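Side-chain contacts in UDP-N-acetylglucosamine 2-epimerase (Listeria monocytogenes, PDB 3OT5), which probably interconverts UDP-N-acetylglucosamine and UDP-N-acetylmannosamine by inverting the configuration at C2 of the sugar: residues Ile28-Ile33 and Leu48-Glu53; Glu182-Glu187 and Ala192-Thr197; His215-Asn220 and Arg283-Glu288; Glu253-Thr258 and Leu358-Glu363. One frame throughout, in Å; residues are numbered along the deposited sequence.

Interaction 1: Ile28-Ile33 and Leu48-Glu53; sequences IKVMSI and LALEKE
V30 and L50 meet in a buried, mainly apolar helix-on-sheet contact, with S32 adding a lighter touch, inside the first Rossmann-like beta-alpha-beta unit of the chain. The unit runs from strand 28-34 through helix 37-51 to strand 57-63, and the contact ties the first strand to the last turn of the helix that crosses over it. Such units are built by laying one apolar row of a helix against the residues of a strand that face it, and within 48-53 L50 is the residue that reaches the strand. V30 and S32, two apart on the strand, both send their CB toward the helix, whereas M31 between them is turned to the other face of the sheet. The side chains of V30 and L50 cross at about a right angle, and the fork of the leucine matches the fork of the valine branch for branch. CD1 of L50 lies 3.8 Å from CG1 of V30, and CD2 of L50 lies 3.9 Å from CG2 of V30. The first torsion of the leucine (-72°) brings CG out toward the strand, and chi2 (163°) then spreads the two methyls over V30. Around this pair, L50 also touches F57 of the neighbouring strand and L385 of helix 380-392, while V30 leans on I117 and L119. At the side of the fork the hydroxyl OG of S32 stands 4.1 Å from CD1 of L50.

Interaction 2: Glu182-Glu187 and Ala192-Thr197; sequences ENLLAE and ATIFVT
The single methyl CD1 of I194 is the point of tightest packing, lodged against two consecutive leucines of helix 178-186. On its close side it meets the first carbon of the L184 side chain, CD1 of I194 standing 3.5 Å from CB of L184. The reach comes from an extended chain: with chi2 at 167°, CG1 carries CD1 straight out from the strand to the foot of the leucine rather than to its branches. The other branch of the isoleucine is more loosely engaged, its CG2 being 4.2 Å from CD1 of L184. This is the closing half of a beta-alpha-beta unit, in which strand 172-175 leads into helix 178-186 and the chain returns as strand 194-196, one of the two outermost strands of the parallel sheet of this Rossmann-like domain. L184 and I194 are buried, and L184 touches H173 and S175 of strand 172-175 as well as I194, so that the helix rests on two adjacent strands. L185 belongs to the looser side. Its CB does not head for the strand, yet the end of the side chain swings back, bringing CD2 of L185 to 3.8 Å from CD1 of I194. Partly exposed, it flanks the isoleucine methyl on the side nearer solvent. Beyond the apolar patch, E187 forms salt bridges with K189 and R149, and OG1 of T193 is hydrogen-bonded to the carbonyl of D190.

Interaction 3: His215-Asn220 and Arg283-Glu288; sequences HPILEN and RIHLIE
NE2 of H285 is hydrogen-bonded to OE1 of E259 on the neighbouring strand, which probably steadies the rotation of the imidazole over which the CG2 methyl of I217 lies. H285 belongs to strand 284-287, an outermost strand, next to 258-263, in the parallel sheet of the second Rossmann-like domain, and the short helix 216-219 that carries I217 lies over its surface. The main contact is a CH-pi interaction: CG2 of I217 sits over one face of the H285 ring, 3.8 Å from the centroid and displaced toward its CD2 side. Because the two side chains run past each other in opposite senses, the other arm of the isoleucine reaches back to the root of the histidine, where CD1 of I217 is 3.6 Å from CB of H285. One residue thus touches both the ring and its stem. I217 is also the residue whose backbone is capped at the start of its helix, ND1 of H215 accepting the N-H of I217 at 3.3 Å. This N-cap bond meets the H215 ring in its plane but is bent, with an N-H...N angle of 144°. V261 on strand 258-263 touches both I217 and I287, extending the apolar surface beneath the helix. Further along the edge strand, CG2 of I287 meets the far tip of the isoleucine, CD1 of I217, at 3.9 Å.

Interaction 4: Glu253-Thr258 and Leu358-Glu363; sequences ESREDT and LLDNKE
In R255, CG lies anti to the carbonyl carbon, the chain bends at chi2 (-62°), and chi4 (-89°) turns the guanidinium plane so that its NE flank meets D360. The arginine therefore grips the carboxylate side-on, with NE and one terminal nitrogen each taking a different oxygen. NH1 of R255 donates to OD2 of D360 at 2.6 Å, nearly straight and on the syn lone pair. NE of R255 donates to OD1 of D360 at 3.0 Å, again from the syn side but tilted somewhat out of the carboxylate plane. The two flat groups are 22° apart, close enough to coplanar for both bonds of the salt bridge to form together. The third nitrogen is turned back on its own segment: NH2 of R255 bonds the backbone O of S254 at 3.0 Å, lying above the carbonyl plane, which should help fix the rotation of the guanidinium. The pair thus joins the C-terminal ends of two helices, 240-254 and 348-360, on the second Rossmann-like domain, where the chain leaves the first helix through a type I turn, R255 to T258, and enters strand 258-263. Beneath the ion pair the contact becomes apolar and buried. CG2 of T258 faces the fork of L359, 3.9 Å from CD1 of L359 and 4.0 Å from its CD2, the side chains crossing at about a right angle. The other branch of the threonine closes the turn, OG1 of T258 donating to O of R255 at 2.7 Å in the carbonyl plane.

In the fold
The four contacts fall into two groups, one on each of two parallel sheets. Interactions 1 and 2 reach the same seven-stranded sheet, about 23 Å apart between centres: interaction 1 involves the inner strand 28-34 and interaction 2 the edge strand 194-196. Interactions 3 and 4 belong to the six-stranded sheet, their centres about 18 Å apart, and they touch where NH1 of R283 probably bonds the backbone O of T258. Along the chain interactions 1 and 2 come in series, whereas the segments of 3 and 4 alternate, which stitches the second domain together over long sequence separations. This two-domain Rossmann-like build is consistent with a GT-B-type epimerase, whose active site lies between the domains.

Interaction 1: Ile28-Ile33 and Leu48-Glu53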
loop_
_atom_site.group_PDB
_atom_site.type_symbol
_atom_site.label_atom_id
_atom_site.label_comp_id
_atom_site.label_asym_id
_atom_site.label_seq_id
_atom_site.Cartn_x
_atom_site.Cartn_y
_atom_site.Cartn_z
ATOM N N ILE A 28 -6.658 22.921 14.105
ATOM C CA ILE A 28 -6.979 22.578 12.739
ATOM C C ILE A 28 -7.714 21.252 12.891
ATOM O O ILE A 28 -7.114 20.254 13.297
ATOM C CB ILE A 28 -5.729 22.385 11.872
ATOM C CG1 ILE A 28 -4.893 23.670 11.867
ATOM C CG2 ILE A 28 -6.131 21.984 10.446
ATOM C CD1 ILE A 28 -3.603 23.556 11.072
ATOM N N LYS A 29 -9.020 21.246 12.631
ATOM C CA LYS A 29 -9.787 20.023 12.773
ATOM C C LYS A 29 -9.717 19.239 11.484
ATOM O O LYS A 29 -10.231 19.671 10.470
ATOM C CB LYS A 29 -11.238 20.309 13.174
ATOM C CG LYS A 29 -12.049 19.032 13.412
ATOM C CD LYS A 29 -13.392 19.337 14.051
ATOM C CE LYS A 29 -14.099 18.068 14.484
ATOM N NZ LYS A 29 -15.388 18.349 15.159
ATOM N N VAL A 30 -9.047 18.095 11.538
ATOM C CA VAL A 30 -8.870 17.224 10.380
ATOM C C VAL A 30 -9.724 15.974 10.514
ATOM O O VAL A 30 -9.632 15.246 11.502
ATOM C CB VAL A 30 -7.438 16.751 10.239
ATOM C CG1 VAL A 30 -7.300 15.862 8.983
ATOM C CG2 VAL A 30 -6.476 17.928 10.182
ATOM N N MET A 31 -10.549 15.738 9.509
ATOM C CA MET A 31 -11.415 14.588 9.462
ATOM C C MET A 31 -10.825 13.630 8.458
ATOM O O MET A 31 -10.760 13.941 7.288
ATOM C CB MET A 31 -12.825 14.998 9.029
ATOM C CG MET A 31 -13.765 13.843 8.904
ATOM S SD MET A 31 -15.424 14.337 8.457
ATOM C CE MET A 31 -15.877 15.305 9.896
ATOM N N SER A 32 -10.393 12.466 8.931
ATOM C CA SER A 32 -9.801 11.449 8.072
ATOM C C SER A 32 -10.822 10.373 7.823
ATOM O O SER A 32 -11.365 9.781 8.761
ATOM C CB SER A 32 -8.550 10.867 8.715
ATOM O OG SER A 32 -7.584 11.893 8.874
ATOM N N ILE A 33 -11.098 10.131 6.552
ATOM C CA ILE A 33 -12.080 9.150 6.183
ATOM C C ILE A 33 -11.450 7.921 5.567
ATOM O O ILE A 33 -10.638 8.026 4.646
ATOM C CB ILE A 33 -13.046 9.722 5.130
ATOM C CG1 ILE A 33 -13.673 11.022 5.624
ATOM C CG2 ILE A 33 -14.129 8.705 4.792
ATOM C CD1 ILE A 33 -14.590 11.658 4.623
ATOM N N LEU A 48 -2.068 8.928 13.381
ATOM C CA LEU A 48 -1.084 8.938 14.468
ATOM C C LEU A 48 -0.318 10.249 14.489
ATOM O O LEU A 48 -0.175 10.857 15.547
ATOM C CB LEU A 48 -0.067 7.798 14.363
ATOM C CG LEU A 48 -0.497 6.376 14.680
ATOM C CD1 LEU A 48 0.727 5.450 14.637
ATOM C CD2 LEU A 48 -1.156 6.331 16.045
ATOM N N ALA A 49 0.196 10.662 13.329
ATOM C CA ALA A 49 0.947 11.917 13.209
ATOM C C ALA A 49 0.135 13.114 13.735
ATOM O O ALA A 49 0.672 13.991 14.422
ATOM C CB ALA A 49 1.357 12.151 11.777
ATOM N N LEU A 50 -1.148 13.155 13.391
ATOM C CA LEU A 50 -2.041 14.215 13.861
ATOM C C LEU A 50 -2.173 14.146 15.372
ATOM O O LEU A 50 -2.191 15.173 16.050
ATOM C CB LEU A 50 -3.425 14.081 13.236
ATOM C CG LEU A 50 -3.554 14.426 11.756
ATOM C CD1 LEU A 50 -4.855 13.864 11.160
ATOM C CD2 LEU A 50 -3.461 15.940 11.584
ATOM N N GLU A 51 -2.270 12.930 15.898
ATOM C CA GLU A 51 -2.399 12.746 17.326
ATOM C C GLU A 51 -1.094 13.045 18.097
ATOM O O GLU A 51 -1.127 13.220 19.307
ATOM C CB GLU A 51 -2.944 11.363 17.633
ATOM C CG GLU A 51 -4.359 11.196 17.121
ATOM C CD GLU A 51 -4.938 9.849 17.430
ATOM O OE1 GLU A 51 -4.265 9.060 18.127
ATOM O OE2 GLU A 51 -6.071 9.580 16.978
ATOM N N LYS A 52 0.037 13.118 17.398
ATOM C CA LYS A 52 1.310 13.461 18.043
ATOM C C LYS A 52 1.409 14.973 18.222
ATOM O O LYS A 52 2.276 15.460 18.949
ATOM C CB LYS A 52 2.519 13.009 17.220
ATOM C CG LYS A 52 2.656 11.522 17.009
ATOM C CD LYS A 52 3.916 11.212 16.191
ATOM C CE LYS A 52 3.920 9.752 15.681
ATOM N NZ LYS A 52 3.852 8.731 16.772
ATOM N N GLU A 53 0.532 15.718 17.558
ATOM C CA GLU A 53 0.563 17.169 17.653
ATOM C C GLU A 53 -0.834 17.721 18.015
ATOM O O GLU A 53 -1.439 18.482 17.260
ATOM C CB GLU A 53 1.120 17.736 16.340
ATOM C CG GLU A 53 1.472 19.199 16.386
ATOM C CD GLU A 53 2.135 19.703 15.106
ATOM O OE1 GLU A 53 2.236 20.938 14.947
ATOM O OE2 GLU A 53 2.555 18.873 14.272
#

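Interaction 2: Glu182-Glu187 and Ala192-Thr197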
loop_
_atom_site.group_PDB
_atom_site.type_symbol
_atom_site.label_atom_id
_atom_site.label_comp_id
_atom_site.label_asym_id
_atom_site.label_seq_id
_atom_site.Cartn_x
_atom_site.Cartn_y
_atom_site.Cartn_z
ATOM N N GLU A 182 3.579 15.019 -11.537
ATOM C CA GLU A 182 3.581 15.407 -12.945
ATOM C C GLU A 182 2.218 15.147 -13.597
ATOM O O GLU A 182 1.754 15.945 -14.396
ATOM C CB GLU A 182 4.692 14.677 -13.690
ATOM C CG GLU A 182 6.076 15.136 -13.266
ATOM C CD GLU A 182 7.184 14.279 -13.822
ATOM O OE1 GLU A 182 8.338 14.755 -13.830
ATOM O OE2 GLU A 182 6.908 13.133 -14.249
ATOM N N ASN A 183 1.598 14.016 -13.277
ATOM C CA ASN A 183 0.270 13.711 -13.806
ATOM C C ASN A 183 -0.683 14.827 -13.456
ATOM O O ASN A 183 -1.462 15.282 -14.292
ATOM C CB ASN A 183 -0.265 12.398 -13.228
ATOM C CG ASN A 183 0.511 11.188 -13.723
ATOM O OD1 ASN A 183 1.225 11.264 -14.712
ATOM N ND2 ASN A 183 0.355 10.072 -13.048
ATOM N N LEU A 184 -0.615 15.278 -12.209
ATOM C CA LEU A 184 -1.486 16.340 -11.749
ATOM C C LEU A 184 -1.151 17.641 -12.463
ATOM O O LEU A 184 -2.051 18.388 -12.839
ATOM C CB LEU A 184 -1.422 16.475 -10.227
ATOM C CG LEU A 184 -2.083 15.305 -9.487
ATOM C CD1 LEU A 184 -1.666 15.260 -8.023
ATOM C CD2 LEU A 184 -3.624 15.368 -9.649
ATOM N N LEU A 185 0.137 17.900 -12.671
ATOM C CA LEU A 185 0.554 19.111 -13.374
ATOM C C LEU A 185 0.060 19.113 -14.821
ATOM O O LEU A 185 -0.356 20.155 -15.324
ATOM C CB LEU A 185 2.070 19.282 -13.342
ATOM C CG LEU A 185 2.664 19.587 -11.969
ATOM C CD1 LEU A 185 4.190 19.635 -12.053
ATOM C CD2 LEU A 185 2.106 20.892 -11.418
ATOM N N ALA A 186 0.108 17.954 -15.479
ATOM C CA ALA A 186 -0.340 17.836 -16.874
ATOM C C ALA A 186 -1.837 18.143 -17.007
ATOM O O ALA A 186 -2.299 18.558 -18.070
ATOM C CB ALA A 186 -0.015 16.454 -17.435
ATOM N N GLU A 187 -2.588 17.939 -15.926
ATOM C CA GLU A 187 -4.021 18.252 -15.911
ATOM C C GLU A 187 -4.262 19.713 -15.499
ATOM O O GLU A 187 -5.397 20.126 -15.277
ATOM C CB GLU A 187 -4.767 17.306 -14.976
ATOM C CG GLU A 187 -4.754 15.857 -15.445
ATOM C CD GLU A 187 -5.315 14.896 -14.426
ATOM O OE1 GLU A 187 -5.424 15.269 -13.233
ATOM O OE2 GLU A 187 -5.623 13.746 -14.809
ATOM N N ALA A 192 1.604 24.819 -6.468
ATOM C CA ALA A 192 1.629 25.163 -5.046
ATOM C C ALA A 192 0.725 24.260 -4.188
ATOM O O ALA A 192 0.863 24.221 -2.966
ATOM C CB ALA A 192 1.245 26.630 -4.848
ATOM N N THR A 193 -0.190 23.530 -4.816
ATOM C CA THR A 193 -1.092 22.659 -4.065
ATOM C C THR A 193 -0.686 21.167 -4.051
ATOM O O THR A 193 -1.338 20.352 -3.386
ATOM C CB THR A 193 -2.521 22.772 -4.616
ATOM O OG1 THR A 193 -2.573 22.239 -5.941
ATOM C CG2 THR A 193 -2.986 24.241 -4.616
ATOM N N ILE A 194 0.382 20.810 -4.761
ATOM C CA ILE A 194 0.815 19.408 -4.819
ATOM C C ILE A 194 2.092 19.169 -4.031
ATOM O O ILE A 194 3.074 19.916 -4.160
ATOM C CB ILE A 194 1.090 18.959 -6.266
ATOM C CG1 ILE A 194 -0.104 19.246 -7.178
ATOM C CG2 ILE A 194 1.416 17.474 -6.300
ATOM C CD1 ILE A 194 0.252 19.114 -8.644
ATOM N N PHE A 195 2.098 18.101 -3.238
ATOM C CA PHE A 195 3.273 17.762 -2.449
ATOM C C PHE A 195 3.637 16.292 -2.611
ATOM O O PHE A 195 2.831 15.430 -2.300
ATOM C CB PHE A 195 3.023 18.049 -0.964
ATOM C CG PHE A 195 2.754 19.488 -0.659
ATOM C CD1 PHE A 195 3.792 20.337 -0.287
ATOM C CD2 PHE A 195 1.471 20.004 -0.749
ATOM C CE1 PHE A 195 3.551 21.665 -0.007
ATOM C CE2 PHE A 195 1.221 21.347 -0.467
ATOM C CZ PHE A 195 2.260 22.171 -0.092
ATOM N N VAL A 196 4.843 16.016 -3.110
ATOM C CA VAL A 196 5.316 14.650 -3.235
ATOM C C VAL A 196 5.749 14.335 -1.818
ATOM O O VAL A 196 6.745 14.846 -1.331
ATOM C CB VAL A 196 6.525 14.492 -4.185
ATOM C CG1 VAL A 196 6.954 12.993 -4.259
ATOM C CG2 VAL A 196 6.198 15.019 -5.567
ATOM N N THR A 197 4.984 13.485 -1.162
ATOM C CA THR A 197 5.230 13.131 0.222
ATOM C C THR A 197 5.728 11.713 0.437
ATOM O O THR A 197 6.237 11.385 1.512
ATOM C CB THR A 197 3.890 13.207 0.956
ATOM O OG1 THR A 197 2.990 12.263 0.360
ATOM C CG2 THR A 197 3.297 14.611 0.836
#

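Interaction 3: His215-Asn220 and Arg283-Glu288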
loop_
_atom_site.group_PDB
_atom_site.type_symbol
_atom_site.label_atom_id
_atom_site.label_comp_id
_atom_site.label_asym_id
_atom_site.label_seq_id
_atom_site.Cartn_x
_atom_site.Cartn_y
_atom_site.Cartn_z
ATOM N N HIS A 215 6.190 -16.403 15.266
ATOM C CA HIS A 215 5.663 -17.388 14.309
ATOM C C HIS A 215 6.633 -18.565 14.178
ATOM O O HIS A 215 7.798 -18.360 13.842
ATOM C CB HIS A 215 5.392 -16.797 12.925
ATOM C CG HIS A 215 4.534 -17.679 12.062
ATOM N ND1 HIS A 215 4.982 -18.871 11.531
ATOM C CD2 HIS A 215 3.256 -17.538 11.636
ATOM C CE1 HIS A 215 4.014 -19.428 10.825
ATOM N NE2 HIS A 215 2.958 -18.637 10.867
ATOM N N PRO A 216 6.145 -19.805 14.413
ATOM C CA PRO A 216 6.956 -21.039 14.366
ATOM C C PRO A 216 7.980 -21.098 13.234
ATOM O O PRO A 216 9.165 -21.335 13.482
ATOM C CB PRO A 216 5.906 -22.153 14.171
ATOM C CG PRO A 216 4.601 -21.452 13.904
ATOM C CD PRO A 216 4.715 -20.122 14.561
ATOM N N ILE A 217 7.517 -20.863 12.009
ATOM C CA ILE A 217 8.374 -20.897 10.823
ATOM C C ILE A 217 9.525 -19.914 10.932
ATOM O O ILE A 217 10.660 -20.213 10.557
ATOM C CB ILE A 217 7.574 -20.558 9.558
ATOM C CG1 ILE A 217 6.444 -21.574 9.350
ATOM C CG2 ILE A 217 8.488 -20.531 8.359
ATOM C CD1 ILE A 217 5.517 -21.208 8.219
ATOM N N LEU A 218 9.216 -18.724 11.421
ATOM C CA LEU A 218 10.222 -17.699 11.590
ATOM C C LEU A 218 11.151 -18.075 12.737
ATOM O O LEU A 218 12.344 -17.790 12.683
ATOM C CB LEU A 218 9.557 -16.347 11.818
ATOM C CG LEU A 218 8.760 -15.861 10.602
ATOM C CD1 LEU A 218 8.037 -14.555 10.896
ATOM C CD2 LEU A 218 9.682 -15.704 9.406
ATOM N N GLU A 219 10.600 -18.755 13.745
ATOM C CA GLU A 219 11.368 -19.196 14.912
ATOM C C GLU A 219 12.225 -20.421 14.588
ATOM O O GLU A 219 13.300 -20.596 15.157
ATOM C CB GLU A 219 10.435 -19.498 16.098
ATOM C CG GLU A 219 9.644 -18.273 16.596
ATOM C CD GLU A 219 8.681 -18.597 17.739
ATOM O OE1 GLU A 219 7.999 -17.664 18.235
ATOM O OE2 GLU A 219 8.606 -19.779 18.144
ATOM N N ASN A 220 11.749 -21.272 13.685
ATOM C CA ASN A 220 12.511 -22.456 13.294
ATOM C C ASN A 220 13.402 -22.167 12.096
ATOM O O ASN A 220 14.135 -23.035 11.641
ATOM C CB ASN A 220 11.573 -23.618 12.972
ATOM C CG ASN A 220 10.784 -24.088 14.186
ATOM O OD1 ASN A 220 10.894 -23.521 15.273
ATOM N ND2 ASN A 220 9.992 -25.139 14.004
ATOM N N ARG A 283 11.421 -27.624 3.767
ATOM C CA ARG A 283 11.813 -26.217 3.665
ATOM C C ARG A 283 10.822 -25.348 2.877
ATOM O O ARG A 283 11.109 -24.192 2.568
ATOM C CB ARG A 283 13.245 -26.096 3.120
ATOM C CG ARG A 283 14.261 -26.667 4.100
ATOM C CD ARG A 283 15.712 -26.573 3.646
ATOM N NE ARG A 283 15.969 -27.328 2.419
ATOM C CZ ARG A 283 16.095 -26.808 1.200
ATOM N NH1 ARG A 283 16.033 -25.497 0.995
ATOM N NH2 ARG A 283 16.323 -27.618 0.176
ATOM N N ILE A 284 9.653 -25.906 2.568
ATOM C CA ILE A 284 8.623 -25.158 1.874
ATOM C C ILE A 284 7.387 -25.167 2.768
ATOM O O ILE A 284 6.899 -26.229 3.161
ATOM C CB ILE A 284 8.289 -25.736 0.500
ATOM C CG1 ILE A 284 9.561 -25.887 -0.346
ATOM C CG2 ILE A 284 7.301 -24.829 -0.196
ATOM C CD1 ILE A 284 9.296 -26.395 -1.771
ATOM N N HIS A 285 6.900 -23.981 3.112
ATOM C CA HIS A 285 5.742 -23.863 3.985
ATOM C C HIS A 285 4.557 -23.322 3.216
ATOM O O HIS A 285 4.591 -22.197 2.716
ATOM C CB HIS A 285 6.095 -22.965 5.164
ATOM C CG HIS A 285 7.369 -23.364 5.843
ATOM N ND1 HIS A 285 7.420 -24.331 6.825
ATOM C CD2 HIS A 285 8.645 -22.956 5.651
ATOM C CE1 HIS A 285 8.671 -24.488 7.222
ATOM N NE2 HIS A 285 9.435 -23.667 6.523
ATOM N N LEU A 286 3.532 -24.158 3.081
ATOM C CA LEU A 286 2.313 -23.803 2.390
ATOM C C LEU A 286 1.299 -23.464 3.446
ATOM O O LEU A 286 0.693 -24.342 4.057
ATOM C CB LEU A 286 1.807 -24.964 1.546
ATOM C CG LEU A 286 2.770 -25.460 0.472
ATOM C CD1 LEU A 286 2.127 -26.596 -0.312
ATOM C CD2 LEU A 286 3.178 -24.319 -0.446
ATOM N N ILE A 287 1.110 -22.178 3.664
ATOM C CA ILE A 287 0.189 -21.740 4.681
ATOM C C ILE A 287 -0.980 -21.006 4.072
ATOM O O ILE A 287 -1.007 -20.754 2.864
ATOM C CB ILE A 287 0.906 -20.835 5.705
ATOM C CG1 ILE A 287 1.372 -19.529 5.056
ATOM C CG2 ILE A 287 2.083 -21.585 6.308
ATOM C CD1 ILE A 287 2.075 -18.583 6.027
ATOM N N GLU A 288 -1.942 -20.673 4.927
ATOM C CA GLU A 288 -3.125 -19.934 4.527
ATOM C C GLU A 288 -2.739 -18.477 4.272
ATOM O O GLU A 288 -1.653 -18.049 4.665
ATOM C CB GLU A 288 -4.197 -20.026 5.620
ATOM C CG GLU A 288 -4.705 -21.457 5.875
ATOM C CD GLU A 288 -5.407 -22.061 4.668
ATOM O OE1 GLU A 288 -5.931 -21.292 3.830
ATOM O OE2 GLU A 288 -5.458 -23.305 4.569
#

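Interaction 4: Glu253-Thr258 and Leu358-Glu363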
loop_
_atom_site.group_PDB
_atom_site.type_symbol
_atom_site.label_atom_id
_atom_site.label_comp_id
_atom_site.label_asym_id
_atom_site.label_seq_id
_atom_site.Cartn_x
_atom_site.Cartn_y
_atom_site.Cartn_z
ATOM N N GLU A 253 15.276 -26.625 -3.762
ATOM C CA GLU A 253 16.074 -27.861 -3.841
ATOM C C GLU A 253 17.548 -27.590 -4.149
ATOM O O GLU A 253 18.427 -28.277 -3.641
ATOM C CB GLU A 253 15.511 -28.823 -4.894
ATOM C CG GLU A 253 14.127 -29.369 -4.570
ATOM C CD GLU A 253 13.623 -30.361 -5.607
ATOM O OE1 GLU A 253 14.438 -30.865 -6.419
ATOM O OE2 GLU A 253 12.409 -30.656 -5.598
ATOM N N SER A 254 17.804 -26.582 -4.976
ATOM C CA SER A 254 19.161 -26.226 -5.382
ATOM C C SER A 254 19.958 -25.497 -4.308
ATOM O O SER A 254 21.192 -25.550 -4.312
ATOM C CB SER A 254 19.103 -25.352 -6.635
ATOM O OG SER A 254 18.464 -26.038 -7.701
ATOM N N ARG A 255 19.257 -24.802 -3.415
ATOM C CA ARG A 255 19.880 -24.051 -2.327
ATOM C C ARG A 255 19.277 -24.507 -1.004
ATOM O O ARG A 255 18.172 -24.089 -0.627
ATOM C CB ARG A 255 19.668 -22.550 -2.531
ATOM C CG ARG A 255 20.312 -22.003 -3.791
ATOM C CD ARG A 255 21.835 -22.178 -3.756
ATOM N NE ARG A 255 22.470 -21.600 -4.937
ATOM C CZ ARG A 255 22.678 -22.249 -6.082
ATOM N NH1 ARG A 255 23.260 -21.617 -7.090
ATOM N NH2 ARG A 255 22.305 -23.523 -6.234
ATOM N N GLU A 256 20.030 -25.340 -0.290
ATOM C CA GLU A 256 19.563 -25.923 0.969
ATOM C C GLU A 256 19.448 -24.980 2.148
ATOM O O GLU A 256 18.798 -25.320 3.132
ATOM C CB GLU A 256 20.423 -27.125 1.349
ATOM C CG GLU A 256 20.349 -28.233 0.322
ATOM C CD GLU A 256 21.104 -29.476 0.739
ATOM O OE1 GLU A 256 21.439 -29.610 1.935
ATOM O OE2 GLU A 256 21.347 -30.331 -0.133
ATOM N N ASP A 257 20.070 -23.810 2.077
ATOM C CA ASP A 257 19.954 -22.866 3.185
ATOM C C ASP A 257 18.807 -21.867 2.964
ATOM O O ASP A 257 18.812 -20.779 3.527
ATOM C CB ASP A 257 21.285 -22.153 3.477
ATOM C CG ASP A 257 21.828 -21.390 2.289
ATOM O OD1 ASP A 257 21.322 -21.578 1.161
ATOM O OD2 ASP A 257 22.790 -20.616 2.490
ATOM N N THR A 258 17.824 -22.250 2.153
ATOM C CA THR A 258 16.663 -21.399 1.900
ATOM C C THR A 258 15.380 -22.090 2.315
ATOM O O THR A 258 15.290 -23.316 2.342
ATOM C CB THR A 258 16.481 -21.070 0.404
ATOM O OG1 THR A 258 16.214 -22.276 -0.322
ATOM C CG2 THR A 258 17.716 -20.387 -0.166
ATOM N N LEU A 358 20.508 -13.414 -6.745
ATOM C CA LEU A 358 20.367 -12.745 -5.450
ATOM C C LEU A 358 20.838 -13.609 -4.287
ATOM O O LEU A 358 21.465 -13.115 -3.348
ATOM C CB LEU A 358 18.913 -12.319 -5.224
ATOM C CG LEU A 358 18.414 -11.245 -6.185
ATOM C CD1 LEU A 358 16.940 -10.929 -5.946
ATOM C CD2 LEU A 358 19.262 -10.001 -6.037
ATOM N N LEU A 359 20.539 -14.898 -4.345
ATOM C CA LEU A 359 20.958 -15.808 -3.289
ATOM C C LEU A 359 22.481 -16.061 -3.257
ATOM O O LEU A 359 23.070 -16.148 -2.178
ATOM C CB LEU A 359 20.208 -17.139 -3.415
ATOM C CG LEU A 359 18.712 -17.067 -3.110
ATOM C CD1 LEU A 359 18.009 -18.352 -3.523
ATOM C CD2 LEU A 359 18.479 -16.761 -1.626
ATOM N N ASP A 360 23.116 -16.137 -4.425
ATOM C CA ASP A 360 24.560 -16.448 -4.504
ATOM C C ASP A 360 25.512 -15.260 -4.480
ATOM O O ASP A 360 26.709 -15.414 -4.195
ATOM C CB ASP A 360 24.834 -17.233 -5.785
ATOM C CG ASP A 360 23.973 -18.470 -5.908
ATOM O OD1 ASP A 360 23.083 -18.678 -5.052
ATOM O OD2 ASP A 360 24.170 -19.228 -6.876
ATOM N N ASN A 361 24.991 -14.084 -4.801
ATOM C CA ASN A 361 25.782 -12.872 -4.851
ATOM C C ASN A 361 25.289 -11.853 -3.836
ATOM O O ASN A 361 24.324 -11.116 -4.083
ATOM C CB ASN A 361 25.696 -12.292 -6.256
ATOM C CG ASN A 361 26.096 -13.294 -7.321
ATOM O OD1 ASN A 361 27.129 -13.963 -7.217
ATOM N ND2 ASN A 361 25.287 -13.384 -8.372
ATOM N N LYS A 362 25.952 -11.831 -2.684
ATOM C CA LYS A 362 25.634 -10.909 -1.593
ATOM C C LYS A 362 25.718 -9.450 -2.070
ATOM O O LYS A 362 24.986 -8.585 -1.576
ATOM C CB LYS A 362 26.586 -11.198 -0.424
ATOM C CG LYS A 362 26.470 -10.356 0.854
ATOM C CD LYS A 362 27.027 -8.942 0.721
ATOM C CE LYS A 362 27.312 -8.341 2.103
ATOM N NZ LYS A 362 26.110 -8.346 2.993
ATOM N N GLU A 363 26.592 -9.193 -3.046
ATOM C CA GLU A 363 26.765 -7.848 -3.610
ATOM C C GLU A 363 25.492 -7.394 -4.316
ATOM O O GLU A 363 25.103 -6.238 -4.199
ATOM C CB GLU A 363 27.914 -7.810 -4.620
ATOM C CG GLU A 363 29.241 -8.314 -4.101
ATOM C CD GLU A 363 30.333 -8.234 -5.148
ATOM O OE1 GLU A 363 30.124 -7.551 -6.178
ATOM O OE2 GLU A 363 31.404 -8.845 -4.937
#